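Local coordinates for methyltransferase (Streptococcus mutans, PDB 2B78), which probably transfers methyl groups from S-adenosyl-L-methionine, perhaps to RNA, although its substrate is not established, at residues A[80-85]-A[140-145]; A[253-258]-A[263-268]. One frame throughout, in Å; residues are numbered along the deposited sequence.

Contact 1. Residues A[80-85]-A[140-145]; sequences WSKDKR and RQVYPN
Lys82 and Tyr143 make a mixed polar and aromatic contact between the C-terminal parts of two helices, 71-83 and 132-142, in the part of the chain that precedes the Rossmann-like sheet. The lysine side chain does most of the bridging. With CG anti to the backbone N (chi1 177°) and every later torsion also extended, it runs straight along one face of the Tyr143 ring, the two side chains pointing in opposite senses. Lys82 CD lies over that face, 4.0 Å from the ring centroid and offset toward the rim, a CH-pi contact. Farther along, Lys82 NZ stands 4.7 Å from the same centroid, 27° off the normal, an off-centre cation-pi interaction. The ammonium then reaches past the ring to donate to Val142 O at 2.7 Å; the C=O...N angle of 163° brings the donor in nearly end-on to the carbonyl. Tyr143 is the first residue to leave helical geometry after helix 132-142, and Val142 O belongs to the last helical residue, so the lysine supplies a side-chain donor to a carbonyl at the helix C-terminus, where the partial negative charge of the helix dipole would be expected to attract it. Alongside the aliphatic chain, Val142 CG1 comes within 3.7 Å of Lys82 CD, while the valine also packs on Ile75, Phe78 and Gln79 of helix 71-83. At the far end of the tyrosine, its OH approaches Lys82 CB to 3.2 Å and shares a water with Ser81 OG. That water donates to the serine, whose hydroxyl also bonds Phe78 O. Phe139 stacks with the Tyr143 ring, and the side chain of Tyr143 additionally touches Leu99 of strand 96-101.

Contact 2. Residues A[253-258]-A[263-268]; sequences AHFEAN and ANHQLV
Phe255 and His265 carry most of this contact, with 64 and 36 Å² buried, and Leu267 adds another 21 Å². No hydrogen bond links the two segments; what joins them is the meeting of two rings. Toward His265 the Phe255 ring presents one corner, CE1, which lies 3.7 Å from His265 CG and the same height above the imidazole plane, displaced toward the rim of that face. His265 CB is also near, 4.1 Å from Phe255 CE1. The planes are inclined at 35° and the centroids are 5.1 Å apart, so the pair is oblique, neither a parallel stack nor a T-shaped one. Both aromatic groups are set by the same kind of first torsion: each CG is anti to its own carbonyl carbon (chi1 -80° in Phe255, -62° in His265). Phe255 CA and His265 CA are 9.2 Å apart, and the rings extend toward each other between helix and strand. This is the second half of a right-handed beta-alpha-beta unit, strand 237-242, helix 247-257 and strand 265-269, in the Rossmann-like methyltransferase sheet; the contact packs the last turn of the helix on the start of the following edge strand, across the connection 258-264. Within that arrangement the polar side of the imidazole is engaged by the neighbouring strand, His265 ND1 bonding Thr238 OG1, which should limit rotation of the ring over which Phe255 CE1 sits. Ala231 of helix 225-232 touches both aromatic side chains, and Leu260 and Met262 of the connecting loop pack on Phe255. Leu267, two residues along the strand from His265, likewise directs its CB toward the helix; Leu267 CD2 comes no nearer than 4.5 Å to Phe255 CE2, a looser contact, and the leucine meets Met262 as well.

Contact 1 and contact 2 do not touch: their centres lie 36 Å apart, their nearest atoms are separated by about 22 Å, and contact 1 closes along the chain before contact 2 opens. They belong to different parts of the fold, 80-85 with 140-145 joining two helices and 253-258 with 263-268 joining a helix to an edge strand of the seven-stranded sheet. Contact 2 is the one related to the cofactor site. Strand 237-242 ends at Asp242, a residue seen to bind S-adenosyl-L-homocysteine in a structure of this protein, and the Phe255 side chain is about 12 Å from that of Asp242; no ligand is bound to this chain here. Contact 1 lies away from the known ligand residues.

Contact 1. Residues A[80-85]-A[140-145]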
ATOM      1  N   TRP A  80       7.572 -19.098   8.048  1.00 23.00           N
ATOM      2  CA  TRP A  80       8.385 -18.015   8.594  1.00 25.03           C
ATOM      3  C   TRP A  80       7.587 -16.710   8.666  1.00 23.87           C
ATOM      4  O   TRP A  80       7.648 -15.985   9.658  1.00 24.37           O
ATOM      5  CB  TRP A  80       9.639 -17.784   7.734  1.00 27.87           C
ATOM      6  CG  TRP A  80      10.759 -18.764   7.931  1.00 32.06           C
ATOM      7  CD1 TRP A  80      11.127 -19.773   7.084  1.00 33.23           C
ATOM      8  CD2 TRP A  80      11.683 -18.806   9.032  1.00 34.07           C
ATOM      9  NE1 TRP A  80      12.222 -20.441   7.589  1.00 34.51           N
ATOM     10  CE2 TRP A  80      12.582 -19.872   8.782  1.00 34.67           C
ATOM     11  CE3 TRP A  80      11.836 -18.052  10.204  1.00 34.58           C
ATOM     12  CZ2 TRP A  80      13.625 -20.195   9.660  1.00 35.11           C
ATOM     13  CZ3 TRP A  80      12.877 -18.376  11.082  1.00 35.17           C
ATOM     14  CH2 TRP A  80      13.754 -19.441  10.802  1.00 34.75           C
ATOM     15  N   SER A  81       6.845 -16.403   7.610  1.00 22.34           N
ATOM     16  CA  SER A  81       6.062 -15.174   7.587  1.00 22.20           C
ATOM     17  C   SER A  81       4.987 -15.211   8.669  1.00 21.95           C
ATOM     18  O   SER A  81       4.665 -14.189   9.282  1.00 22.39           O
ATOM     19  CB  SER A  81       5.434 -14.966   6.203  1.00 21.07           C
ATOM     20  OG  SER A  81       4.550 -16.022   5.864  1.00 23.31           O
ATOM     21  N   LYS A  82       4.438 -16.396   8.909  1.00 21.90           N
ATOM     22  CA  LYS A  82       3.406 -16.571   9.929  1.00 22.97           C
ATOM     23  C   LYS A  82       3.978 -16.372  11.331  1.00 22.32           C
ATOM     24  O   LYS A  82       3.377 -15.704  12.168  1.00 20.90           O
ATOM     25  CB  LYS A  82       2.796 -17.975   9.819  1.00 23.92           C
ATOM     26  CG  LYS A  82       1.759 -18.303  10.893  1.00 26.27           C
ATOM     27  CD  LYS A  82       1.059 -19.621  10.583  1.00 28.60           C
ATOM     28  CE  LYS A  82      -0.111 -19.875  11.522  1.00 29.90           C
ATOM     29  NZ  LYS A  82      -0.850 -21.130  11.152  1.00 31.55           N
ATOM     30  N   ASP A  83       5.142 -16.954  11.586  1.00 22.94           N
ATOM     31  CA  ASP A  83       5.775 -16.837  12.895  1.00 24.99           C
ATOM     32  C   ASP A  83       6.135 -15.410  13.274  1.00 24.37           C
ATOM     33  O   ASP A  83       6.164 -15.076  14.454  1.00 25.96           O
ATOM     34  CB  ASP A  83       7.026 -17.710  12.967  1.00 28.06           C
ATOM     35  CG  ASP A  83       6.712 -19.135  13.372  1.00 31.80           C
ATOM     36  OD1 ASP A  83       6.253 -19.332  14.520  1.00 33.42           O
ATOM     37  OD2 ASP A  83       6.913 -20.050  12.544  1.00 33.22           O
ATOM     38  N   LYS A  84       6.410 -14.565  12.288  1.00 22.61           N
ATOM     39  CA  LYS A  84       6.765 -13.182  12.588  1.00 21.91           C
ATOM     40  C   LYS A  84       5.537 -12.343  12.908  1.00 20.21           C
ATOM     41  O   LYS A  84       5.663 -11.217  13.397  1.00 20.75           O
ATOM     42  CB  LYS A  84       7.490 -12.534  11.401  1.00 22.80           C
ATOM     43  CG  LYS A  84       8.606 -13.374  10.799  1.00 24.87           C
ATOM     44  CD  LYS A  84       9.301 -12.608   9.678  1.00 26.38           C
ATOM     45  CE  LYS A  84      10.242 -13.501   8.886  1.00 27.38           C
ATOM     46  NZ  LYS A  84      11.198 -14.234   9.759  1.00 30.40           N
ATOM     47  N   ARG A  85       4.353 -12.888  12.646  1.00 18.51           N
ATOM     48  CA  ARG A  85       3.118 -12.142  12.852  1.00 17.76           C
ATOM     49  C   ARG A  85       2.171 -12.624  13.954  1.00 19.37           C
ATOM     50  O   ARG A  85       1.005 -12.218  13.989  1.00 17.66           O
ATOM     51  CB  ARG A  85       2.357 -12.078  11.523  1.00 15.23           C
ATOM     52  CG  ARG A  85       3.122 -11.383  10.393  1.00 12.11           C
ATOM     53  CD  ARG A  85       2.350 -11.451   9.082  1.00  9.02           C
ATOM     54  NE  ARG A  85       2.856 -10.523   8.064  1.00  9.14           N
ATOM     55  CZ  ARG A  85       3.999 -10.668   7.398  1.00  9.38           C
ATOM     56  NH1 ARG A  85       4.791 -11.713   7.629  1.00  9.89           N
ATOM     57  NH2 ARG A  85       4.350  -9.765   6.488  1.00  8.77           N
ATOM     58  N   ARG A 140      -2.395 -22.967   2.068  1.00 16.57           N
ATOM     59  CA  ARG A 140      -3.501 -23.614   2.754  1.00 18.61           C
ATOM     60  C   ARG A 140      -3.042 -24.568   3.846  1.00 18.52           C
ATOM     61  O   ARG A 140      -3.752 -24.769   4.828  1.00 20.69           O
ATOM     62  CB  ARG A 140      -4.407 -24.337   1.753  1.00 20.01           C
ATOM     63  CG  ARG A 140      -5.118 -23.381   0.809  1.00 21.95           C
ATOM     64  CD  ARG A 140      -6.053 -24.101  -0.154  1.00 25.35           C
ATOM     65  NE  ARG A 140      -7.328 -24.477   0.457  1.00 29.40           N
ATOM     66  CZ  ARG A 140      -8.302 -25.117  -0.188  1.00 30.42           C
ATOM     67  NH1 ARG A 140      -8.141 -25.454  -1.461  1.00 30.73           N
ATOM     68  NH2 ARG A 140      -9.439 -25.415   0.433  1.00 29.83           N
ATOM     69  N   GLN A 141      -1.861 -25.154   3.702  1.00 18.02           N
ATOM     70  CA  GLN A 141      -1.387 -26.059   4.748  1.00 18.21           C
ATOM     71  C   GLN A 141      -0.948 -25.262   5.977  1.00 17.13           C
ATOM     72  O   GLN A 141      -1.222 -25.646   7.116  1.00 17.11           O
ATOM     73  CB  GLN A 141      -0.215 -26.918   4.262  1.00 18.38           C
ATOM     74  CG  GLN A 141       0.331 -27.812   5.369  1.00 19.92           C
ATOM     75  CD  GLN A 141       1.473 -28.712   4.935  1.00 21.19           C
ATOM     76  OE1 GLN A 141       1.368 -29.432   3.947  1.00 21.08           O
ATOM     77  NE2 GLN A 141       2.564 -28.692   5.693  1.00 21.71           N
ATOM     78  N   VAL A 142      -0.276 -24.141   5.740  1.00 16.66           N
ATOM     79  CA  VAL A 142       0.215 -23.302   6.826  1.00 16.41           C
ATOM     80  C   VAL A 142      -0.900 -22.514   7.516  1.00 16.43           C
ATOM     81  O   VAL A 142      -0.866 -22.317   8.735  1.00 15.96           O
ATOM     82  CB  VAL A 142       1.305 -22.336   6.302  1.00 17.37           C
ATOM     83  CG1 VAL A 142       1.790 -21.411   7.424  1.00 15.51           C
ATOM     84  CG2 VAL A 142       2.466 -23.149   5.731  1.00 14.86           C
ATOM     85  N   TYR A 143      -1.888 -22.074   6.737  1.00 16.23           N
ATOM     86  CA  TYR A 143      -3.034 -21.317   7.261  1.00 17.23           C
ATOM     87  C   TYR A 143      -4.291 -22.068   6.844  1.00 18.60           C
ATOM     88  O   TYR A 143      -5.015 -21.629   5.953  1.00 18.67           O
ATOM     89  CB  TYR A 143      -3.073 -19.917   6.644  1.00 16.70           C
ATOM     90  CG  TYR A 143      -2.080 -18.931   7.220  1.00 16.54           C
ATOM     91  CD1 TYR A 143      -2.343 -18.267   8.422  1.00 16.33           C
ATOM     92  CD2 TYR A 143      -0.905 -18.623   6.542  1.00 14.98           C
ATOM     93  CE1 TYR A 143      -1.465 -17.313   8.929  1.00 15.26           C
ATOM     94  CE2 TYR A 143      -0.013 -17.665   7.040  1.00 16.52           C
ATOM     95  CZ  TYR A 143      -0.305 -17.014   8.231  1.00 15.67           C
ATOM     96  OH  TYR A 143       0.542 -16.045   8.706  1.00 17.90           O
ATOM     97  N   PRO A 144      -4.568 -23.213   7.486  1.00 18.47           N
ATOM     98  CA  PRO A 144      -5.733 -24.047   7.178  1.00 18.56           C
ATOM     99  C   PRO A 144      -7.109 -23.566   7.621  1.00 19.51           C
ATOM    100  O   PRO A 144      -8.118 -24.079   7.135  1.00 19.66           O
ATOM    101  CB  PRO A 144      -5.377 -25.371   7.843  1.00 17.93           C
ATOM    102  CG  PRO A 144      -4.685 -24.902   9.098  1.00 18.10           C
ATOM    103  CD  PRO A 144      -3.755 -23.829   8.552  1.00 17.49           C
ATOM    104  N   ASN A 145      -7.156 -22.572   8.506  1.00 21.01           N
ATOM    105  CA  ASN A 145      -8.424 -22.111   9.055  1.00 21.46           C
ATOM    106  C   ASN A 145      -9.202 -20.961   8.405  1.00 21.55           C
ATOM    107  O   ASN A 145     -10.216 -20.517   8.952  1.00 20.45           O
ATOM    108  CB  ASN A 145      -8.234 -21.826  10.549  1.00 22.52           C
ATOM    109  CG  ASN A 145      -7.651 -23.021  11.299  1.00 24.43           C
ATOM    110  OD1 ASN A 145      -7.949 -24.171  10.979  1.00 25.30           O
ATOM    111  ND2 ASN A 145      -6.827 -22.750  12.306  1.00 25.09           N
TER
HETATM  112  O   HOH W   1       2.088 -15.182   6.669  1.00 21.59           O

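Contact 2. Residues A[253-258]-A[263-268]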
ATOM      1  N   ALA A 253     -20.785   3.620   4.110  1.00 12.74           N
ATOM      2  CA  ALA A 253     -20.724   2.311   4.744  1.00 13.45           C
ATOM      3  C   ALA A 253     -19.866   2.280   6.002  1.00 12.48           C
ATOM      4  O   ALA A 253     -20.202   1.583   6.952  1.00 14.05           O
ATOM      5  CB  ALA A 253     -20.226   1.281   3.758  1.00 13.64           C
ATOM      6  N   HIS A 254     -18.756   3.010   6.003  1.00 12.52           N
ATOM      7  CA  HIS A 254     -17.875   3.048   7.175  1.00 11.73           C
ATOM      8  C   HIS A 254     -18.545   3.834   8.302  1.00 11.34           C
ATOM      9  O   HIS A 254     -18.548   3.412   9.463  1.00 12.03           O
ATOM     10  CB  HIS A 254     -16.552   3.743   6.833  1.00 11.49           C
ATOM     11  CG  HIS A 254     -15.745   3.046   5.784  1.00 11.33           C
ATOM     12  ND1 HIS A 254     -14.978   3.729   4.864  1.00 13.21           N
ATOM     13  CD2 HIS A 254     -15.549   1.732   5.534  1.00 10.66           C
ATOM     14  CE1 HIS A 254     -14.344   2.864   4.092  1.00 13.24           C
ATOM     15  NE2 HIS A 254     -14.675   1.643   4.481  1.00 13.86           N
ATOM     16  N   PHE A 255     -19.104   4.988   7.952  1.00 11.67           N
ATOM     17  CA  PHE A 255     -19.758   5.838   8.932  1.00 12.59           C
ATOM     18  C   PHE A 255     -20.929   5.118   9.579  1.00 14.06           C
ATOM     19  O   PHE A 255     -21.132   5.225  10.786  1.00 13.88           O
ATOM     20  CB  PHE A 255     -20.223   7.145   8.274  1.00 11.93           C
ATOM     21  CG  PHE A 255     -19.121   8.165   8.113  1.00 10.52           C
ATOM     22  CD1 PHE A 255     -18.743   8.978   9.179  1.00 10.39           C
ATOM     23  CD2 PHE A 255     -18.446   8.290   6.904  1.00 12.20           C
ATOM     24  CE1 PHE A 255     -17.701   9.909   9.041  1.00 11.87           C
ATOM     25  CE2 PHE A 255     -17.403   9.215   6.751  1.00 12.14           C
ATOM     26  CZ  PHE A 255     -17.031  10.025   7.824  1.00 12.56           C
ATOM     27  N   GLU A 256     -21.679   4.373   8.770  1.00 15.86           N
ATOM     28  CA  GLU A 256     -22.827   3.614   9.253  1.00 17.40           C
ATOM     29  C   GLU A 256     -22.388   2.497  10.208  1.00 15.77           C
ATOM     30  O   GLU A 256     -23.011   2.271  11.250  1.00 14.35           O
ATOM     31  CB  GLU A 256     -23.579   3.018   8.058  1.00 21.55           C
ATOM     32  CG  GLU A 256     -24.729   2.070   8.412  1.00 29.80           C
ATOM     33  CD  GLU A 256     -25.813   2.740   9.248  1.00 35.89           C
ATOM     34  OE1 GLU A 256     -26.281   3.832   8.861  1.00 37.50           O
ATOM     35  OE2 GLU A 256     -26.205   2.169  10.290  1.00 38.59           O
ATOM     36  N   ALA A 257     -21.309   1.810   9.847  1.00 15.01           N
ATOM     37  CA  ALA A 257     -20.785   0.699  10.649  1.00 14.68           C
ATOM     38  C   ALA A 257     -20.371   1.160  12.029  1.00 14.41           C
ATOM     39  O   ALA A 257     -20.382   0.377  12.980  1.00 17.19           O
ATOM     40  CB  ALA A 257     -19.594   0.067   9.948  1.00 13.07           C
ATOM     41  N   ASN A 258     -19.995   2.432  12.138  1.00 14.28           N
ATOM     42  CA  ASN A 258     -19.569   2.991  13.413  1.00 12.93           C
ATOM     43  C   ASN A 258     -20.647   3.852  14.055  1.00 13.35           C
ATOM     44  O   ASN A 258     -20.387   4.598  14.998  1.00 13.68           O
ATOM     45  CB  ASN A 258     -18.278   3.781  13.213  1.00 12.94           C
ATOM     46  CG  ASN A 258     -17.133   2.899  12.748  1.00 13.22           C
ATOM     47  OD1 ASN A 258     -16.691   2.980  11.600  1.00 14.19           O
ATOM     48  ND2 ASN A 258     -16.657   2.034  13.643  1.00 11.04           N
ATOM     49  N   ALA A 263     -24.206  14.743  10.296  1.00 12.81           N
ATOM     50  CA  ALA A 263     -24.559  16.153  10.165  1.00 13.26           C
ATOM     51  C   ALA A 263     -23.338  17.001   9.811  1.00 14.54           C
ATOM     52  O   ALA A 263     -23.425  17.936   9.005  1.00 16.38           O
ATOM     53  CB  ALA A 263     -25.172  16.653  11.468  1.00 14.85           C
ATOM     54  N   ASN A 264     -22.197  16.681  10.413  1.00 13.66           N
ATOM     55  CA  ASN A 264     -20.982  17.438  10.145  1.00 14.45           C
ATOM     56  C   ASN A 264     -19.971  16.685   9.301  1.00 14.02           C
ATOM     57  O   ASN A 264     -18.775  16.962   9.359  1.00 13.98           O
ATOM     58  CB  ASN A 264     -20.337  17.881  11.459  1.00 15.24           C
ATOM     59  CG  ASN A 264     -21.188  18.891  12.204  1.00 18.71           C
ATOM     60  OD1 ASN A 264     -21.557  18.678  13.357  1.00 20.44           O
ATOM     61  ND2 ASN A 264     -21.513  19.998  11.537  1.00 18.05           N
ATOM     62  N   HIS A 265     -20.449  15.723   8.524  1.00 13.01           N
ATOM     63  CA  HIS A 265     -19.562  14.966   7.666  1.00 13.94           C
ATOM     64  C   HIS A 265     -20.132  15.034   6.262  1.00 14.06           C
ATOM     65  O   HIS A 265     -21.229  14.542   6.001  1.00 14.38           O
ATOM     66  CB  HIS A 265     -19.438  13.520   8.166  1.00 14.14           C
ATOM     67  CG  HIS A 265     -18.849  13.420   9.541  1.00 14.54           C
ATOM     68  ND1 HIS A 265     -17.540  13.762   9.812  1.00 13.62           N
ATOM     69  CD2 HIS A 265     -19.420  13.141  10.740  1.00 14.42           C
ATOM     70  CE1 HIS A 265     -17.333  13.711  11.117  1.00 13.20           C
ATOM     71  NE2 HIS A 265     -18.458  13.339  11.704  1.00 14.04           N
ATOM     72  N   GLN A 266     -19.382  15.678   5.372  1.00 13.28           N
ATOM     73  CA  GLN A 266     -19.789  15.862   3.981  1.00 11.57           C
ATOM     74  C   GLN A 266     -18.975  15.045   2.993  1.00 12.10           C
ATOM     75  O   GLN A 266     -17.746  14.979   3.093  1.00 11.61           O
ATOM     76  CB  GLN A 266     -19.664  17.335   3.589  1.00  8.66           C
ATOM     77  CG  GLN A 266     -20.791  18.244   4.076  1.00 11.99           C
ATOM     78  CD  GLN A 266     -20.823  18.412   5.585  1.00 15.23           C
ATOM     79  OE1 GLN A 266     -19.821  18.767   6.205  1.00 16.91           O
ATOM     80  NE2 GLN A 266     -21.986  18.165   6.183  1.00 14.37           N
ATOM     81  N   LEU A 267     -19.661  14.437   2.026  1.00 12.90           N
ATOM     82  CA  LEU A 267     -18.996  13.658   0.990  1.00 13.60           C
ATOM     83  C   LEU A 267     -19.218  14.411  -0.320  1.00 15.07           C
ATOM     84  O   LEU A 267     -20.366  14.670  -0.712  1.00 16.68           O
ATOM     85  CB  LEU A 267     -19.594  12.255   0.878  1.00 13.77           C
ATOM     86  CG  LEU A 267     -19.677  11.361   2.123  1.00 13.21           C
ATOM     87  CD1 LEU A 267     -20.209  10.017   1.681  1.00 13.79           C
ATOM     88  CD2 LEU A 267     -18.332  11.197   2.799  1.00 10.57           C
ATOM     89  N   VAL A 268     -18.120  14.759  -0.985  1.00 14.56           N
ATOM     90  CA  VAL A 268     -18.160  15.497  -2.238  1.00 13.02           C
ATOM     91  C   VAL A 268     -17.587  14.676  -3.387  1.00 14.03           C
ATOM     92  O   VAL A 268     -16.623  13.938  -3.212  1.00 14.53           O
ATOM     93  CB  VAL A 268     -17.335  16.800  -2.113  1.00 13.33           C
ATOM     94  CG1 VAL A 268     -17.295  17.533  -3.444  1.00  7.85           C
ATOM     95  CG2 VAL A 268     -17.922  17.686  -1.021  1.00  9.38           C
TER